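Local atomic coordinates of protein UL16 (Human herpesvirus 5 strain ad169, PDB entry 2WY3), a protein that helps cytomegalovirus evade natural killer cells by retaining ligands of the host KLRK1 receptor inside the infected cell, blocking their interaction with that receptor. Residues W55-S60 / L107-Y112. Residues are numbered along the deposited sequence; the frame is centred on the assembly and turned at random.
Sequences WQHNES and LTVGRY. With NAG (2-acetamido-2-deoxy-beta-D-glucopyranose), chain J.
Gln56 N donates to Val109 O at 3.0 Å, and an N-H...O angle of 162° shows the bond to be nearly straight, although the donor stands 36° out of the carbonyl plane. The same oxygen lies close to the plane of the Trp55 indole, at its edge, 3.3 Å from CD1. Packing is close beside this bond, where buried Gly110 brings its CA within 3.4 Å of Gln56 N. Trp55 and Gly110 form a non-hydrogen-bonded antiparallel pair there, and the positive phi of Gly110 is of a kind that glycine tolerates readily.

With CG anti to the backbone N (chi1 -168°), the indole swings back toward the 107-109 backbone: CZ2 meets Leu107 CD2 at 3.9 Å, while NE1 is hydrogen-bonded to Asn106 O. His57 CB lies 3.6 Å above the centre of one indole face, a contact made within the type I turn Trp55-Asn58.

The solvent side, formed by exposed Gln56 and His57, is looser: His57 buries about 10 Å² against 76 Å² for Trp55. The extended Gln56 side chain rests its OE1 against Val109 CB at 3.4 Å, and the His57 ring brings NE2 to 3.9 Å from Val109 CG2. Farther round the loop, Asn58 carries an N-linked glycan on ND2, while its OD1 accepts from Ser60 N in an Asx turn.

The contact lies where strand 49-55 runs out into the loop leading to strand 62-68, next to the start of strand 110-118. Gly110 also bonds through its backbone to Val130, placing strand 110-118 between strands 49-55 and 121-131 of the mixed sheet, in what is predicted to be the extracellular part of the protein.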
ATOM      1  N   TRP B  55      -1.144  12.609  20.637  1.00 15.62           N
ATOM      2  CA  TRP B  55      -0.508  13.840  20.149  1.00 14.56           C
ATOM      3  C   TRP B  55       0.877  14.043  20.768  1.00 14.28           C
ATOM      4  O   TRP B  55       1.051  13.852  21.967  1.00 17.02           O
ATOM      5  CB  TRP B  55      -1.393  15.035  20.526  1.00 14.67           C
ATOM      6  CG  TRP B  55      -1.019  16.316  19.860  1.00 16.44           C
ATOM      7  CD1 TRP B  55      -0.464  16.481  18.613  1.00 14.72           C
ATOM      8  CD2 TRP B  55      -1.213  17.625  20.394  1.00 15.62           C
ATOM      9  NE1 TRP B  55      -0.301  17.837  18.346  1.00 15.73           N
ATOM     10  CE2 TRP B  55      -0.751  18.552  19.429  1.00 14.65           C
ATOM     11  CE3 TRP B  55      -1.748  18.108  21.593  1.00 18.89           C
ATOM     12  CZ2 TRP B  55      -0.798  19.935  19.639  1.00 18.12           C
ATOM     13  CZ3 TRP B  55      -1.784  19.483  21.803  1.00 20.39           C
ATOM     14  CH2 TRP B  55      -1.319  20.379  20.826  1.00 17.98           C
ATOM     15  N   GLN B  56       1.860  14.435  19.956  1.00 15.00           N
ATOM     16  CA  GLN B  56       3.214  14.627  20.479  1.00 17.02           C
ATOM     17  C   GLN B  56       3.227  15.593  21.653  1.00 19.56           C
ATOM     18  O   GLN B  56       4.014  15.437  22.584  1.00 16.67           O
ATOM     19  CB  GLN B  56       4.166  15.166  19.403  1.00 15.54           C
ATOM     20  CG  GLN B  56       5.623  15.276  19.881  1.00 16.97           C
ATOM     21  CD  GLN B  56       6.569  15.778  18.796  1.00 25.07           C
ATOM     22  OE1 GLN B  56       6.161  16.001  17.668  1.00 21.72           O
ATOM     23  NE2 GLN B  56       7.844  15.942  19.140  1.00 24.51           N
ATOM     24  N   HIS B  57       2.351  16.594  21.598  1.00 16.30           N
ATOM     25  CA  HIS B  57       2.442  17.733  22.519  1.00 16.54           C
ATOM     26  C   HIS B  57       1.578  17.605  23.761  1.00 20.55           C
ATOM     27  O   HIS B  57       1.625  18.459  24.653  1.00 23.49           O
ATOM     28  CB  HIS B  57       2.112  19.030  21.779  1.00 18.49           C
ATOM     29  CG  HIS B  57       3.035  19.307  20.637  1.00 19.28           C
ATOM     30  ND1 HIS B  57       4.379  19.554  20.817  1.00 20.67           N
ATOM     31  CD2 HIS B  57       2.814  19.369  19.303  1.00 20.59           C
ATOM     32  CE1 HIS B  57       4.946  19.760  19.640  1.00 22.78           C
ATOM     33  NE2 HIS B  57       4.020  19.647  18.705  1.00 21.53           N
ATOM     34  N   ASN B  58       0.798  16.536  23.835  1.00 19.08           N
ATOM     35  CA  ASN B  58       0.066  16.246  25.064  1.00 17.74           C
ATOM     36  C   ASN B  58      -0.326  14.785  25.091  1.00 18.93           C
ATOM     37  O   ASN B  58      -1.240  14.362  24.393  1.00 23.19           O
ATOM     38  CB  ASN B  58      -1.156  17.155  25.211  1.00 17.25           C
ATOM     39  CG  ASN B  58      -1.787  17.054  26.578  1.00 21.39           C
ATOM     40  OD1 ASN B  58      -1.645  16.038  27.268  1.00 25.66           O
ATOM     41  ND2 ASN B  58      -2.468  18.115  26.988  1.00 22.56           N
ATOM     42  N   GLU B  59       0.393  14.023  25.903  1.00 21.61           N
ATOM     43  CA  GLU B  59       0.254  12.565  25.949  1.00 30.02           C
ATOM     44  C   GLU B  59      -1.149  12.140  26.381  1.00 29.30           C
ATOM     45  O   GLU B  59      -1.550  10.996  26.176  1.00 25.31           O
ATOM     46  CB  GLU B  59       1.308  11.970  26.889  1.00 38.62           C
ATOM     47  CG  GLU B  59       1.212  12.485  28.325  1.00 54.60           C
ATOM     48  CD  GLU B  59       2.514  12.336  29.104  1.00 71.66           C
ATOM     49  OE1 GLU B  59       3.170  11.278  28.985  1.00 74.52           O
ATOM     50  OE2 GLU B  59       2.877  13.281  29.842  1.00 73.34           O
ATOM     51  N   SER B  60      -1.897  13.064  26.975  1.00 23.33           N
ATOM     52  CA  SER B  60      -3.266  12.780  27.402  1.00 26.53           C
ATOM     53  C   SER B  60      -4.287  12.931  26.279  1.00 28.01           C
ATOM     54  O   SER B  60      -5.442  12.539  26.427  1.00 28.11           O
ATOM     55  CB  SER B  60      -3.662  13.690  28.575  1.00 29.54           C
ATOM     56  OG  SER B  60      -2.805  13.462  29.674  1.00 33.13           O
ATOM     57  N   LEU B 107      -0.467  19.283  14.294  1.00 16.28           N
ATOM     58  CA  LEU B 107      -1.612  18.618  14.926  1.00 17.49           C
ATOM     59  C   LEU B 107      -1.674  17.118  14.643  1.00 19.19           C
ATOM     60  O   LEU B 107      -2.531  16.415  15.174  1.00 20.74           O
ATOM     61  CB  LEU B 107      -2.933  19.299  14.502  1.00 20.96           C
ATOM     62  CG  LEU B 107      -3.089  20.731  15.013  1.00 20.65           C
ATOM     63  CD1 LEU B 107      -4.406  21.349  14.550  1.00 25.96           C
ATOM     64  CD2 LEU B 107      -3.000  20.754  16.547  1.00 23.77           C
ATOM     65  N   THR B 108      -0.771  16.612  13.811  1.00 18.05           N
ATOM     66  CA  THR B 108      -0.777  15.172  13.532  1.00 16.47           C
ATOM     67  C   THR B 108       0.530  14.486  13.932  1.00 18.83           C
ATOM     68  O   THR B 108       0.653  13.264  13.793  1.00 17.67           O
ATOM     69  CB  THR B 108      -1.081  14.852  12.038  1.00 17.98           C
ATOM     70  OG1 THR B 108      -0.077  15.443  11.202  1.00 17.59           O
ATOM     71  CG2 THR B 108      -2.471  15.386  11.636  1.00 19.31           C
ATOM     72  N   VAL B 109       1.507  15.260  14.407  1.00 12.93           N
ATOM     73  CA  VAL B 109       2.729  14.665  14.951  1.00 12.55           C
ATOM     74  C   VAL B 109       2.399  13.923  16.249  1.00 14.22           C
ATOM     75  O   VAL B 109       1.504  14.322  17.002  1.00 15.08           O
ATOM     76  CB  VAL B 109       3.850  15.718  15.212  1.00 16.28           C
ATOM     77  CG1 VAL B 109       4.506  16.155  13.888  1.00 15.59           C
ATOM     78  CG2 VAL B 109       3.303  16.918  15.989  1.00 18.53           C
ATOM     79  N   GLY B 110       3.102  12.825  16.503  1.00 13.95           N
ATOM     80  CA  GLY B 110       2.816  12.040  17.686  1.00 13.63           C
ATOM     81  C   GLY B 110       3.066  10.564  17.458  1.00 14.88           C
ATOM     82  O   GLY B 110       4.002  10.202  16.751  1.00 14.24           O
ATOM     83  N   ARG B 111       2.243   9.733  18.087  1.00 12.97           N
ATOM     84  CA  ARG B 111       2.476   8.279  18.125  1.00 11.18           C
ATOM     85  C   ARG B 111       1.233   7.572  17.628  1.00 14.94           C
ATOM     86  O   ARG B 111       0.144   7.812  18.159  1.00 16.01           O
ATOM     87  CB  ARG B 111       2.740   7.875  19.578  1.00 13.51           C
ATOM     88  CG  ARG B 111       3.347   6.486  19.791  1.00 17.55           C
ATOM     89  CD  ARG B 111       3.522   6.207  21.294  1.00 17.29           C
ATOM     90  NE  ARG B 111       2.283   5.714  21.883  1.00 21.31           N
ATOM     91  CZ  ARG B 111       1.695   6.223  22.957  1.00 22.58           C
ATOM     92  NH1 ARG B 111       2.236   7.255  23.605  1.00 24.01           N
ATOM     93  NH2 ARG B 111       0.560   5.685  23.385  1.00 17.99           N
ATOM     94  N   TYR B 112       1.385   6.709  16.619  1.00 11.90           N
ATOM     95  CA  TYR B 112       0.266   5.944  16.060  1.00 10.99           C
ATOM     96  C   TYR B 112       0.466   4.478  16.419  1.00 13.33           C
ATOM     97  O   TYR B 112       1.449   3.869  15.991  1.00 14.82           O
ATOM     98  CB  TYR B 112       0.181   6.114  14.525  1.00 12.66           C
ATOM     99  CG  TYR B 112      -0.208   7.536  14.136  1.00 16.40           C
ATOM    100  CD1 TYR B 112      -1.528   7.848  13.812  1.00 16.52           C
ATOM    101  CD2 TYR B 112       0.736   8.563  14.131  1.00 11.81           C
ATOM    102  CE1 TYR B 112      -1.897   9.153  13.474  1.00 12.28           C
ATOM    103  CE2 TYR B 112       0.369   9.876  13.794  1.00 14.53           C
ATOM    104  CZ  TYR B 112      -0.942  10.155  13.475  1.00 15.15           C
ATOM    105  OH  TYR B 112      -1.305  11.455  13.153  1.00 15.64           O
TER
HETATM  106  C1  NAG J1203      -3.146  17.840  28.230  1.00 24.35           C
HETATM  107  C2  NAG J1203      -3.304  19.216  28.877  1.00 24.82           C
HETATM  108  C3  NAG J1203      -4.142  19.106  30.146  1.00 38.39           C
HETATM  109  C4  NAG J1203      -5.443  18.371  29.860  1.00 46.55           C
HETATM  110  C5  NAG J1203      -5.150  17.035  29.189  1.00 46.43           C
HETATM  111  C6  NAG J1203      -6.428  16.263  28.869  1.00 49.63           C
HETATM  112  C7  NAG J1203      -1.411  20.693  28.427  1.00 36.01           C
HETATM  113  C8  NAG J1203      -0.147  21.280  28.979  1.00 38.50           C
HETATM  114  N2  NAG J1203      -2.012  19.790  29.202  1.00 21.54           N
HETATM  115  O3  NAG J1203      -4.413  20.391  30.657  1.00 43.48           O
HETATM  116  O4  NAG J1203      -6.115  18.128  31.073  1.00 48.25           O
HETATM  117  O5  NAG J1203      -4.405  17.241  28.004  1.00 30.98           O
HETATM  118  O6  NAG J1203      -7.172  16.958  27.893  1.00 57.45           O
HETATM  119  O7  NAG J1203      -1.831  21.041  27.311  1.00 32.07           O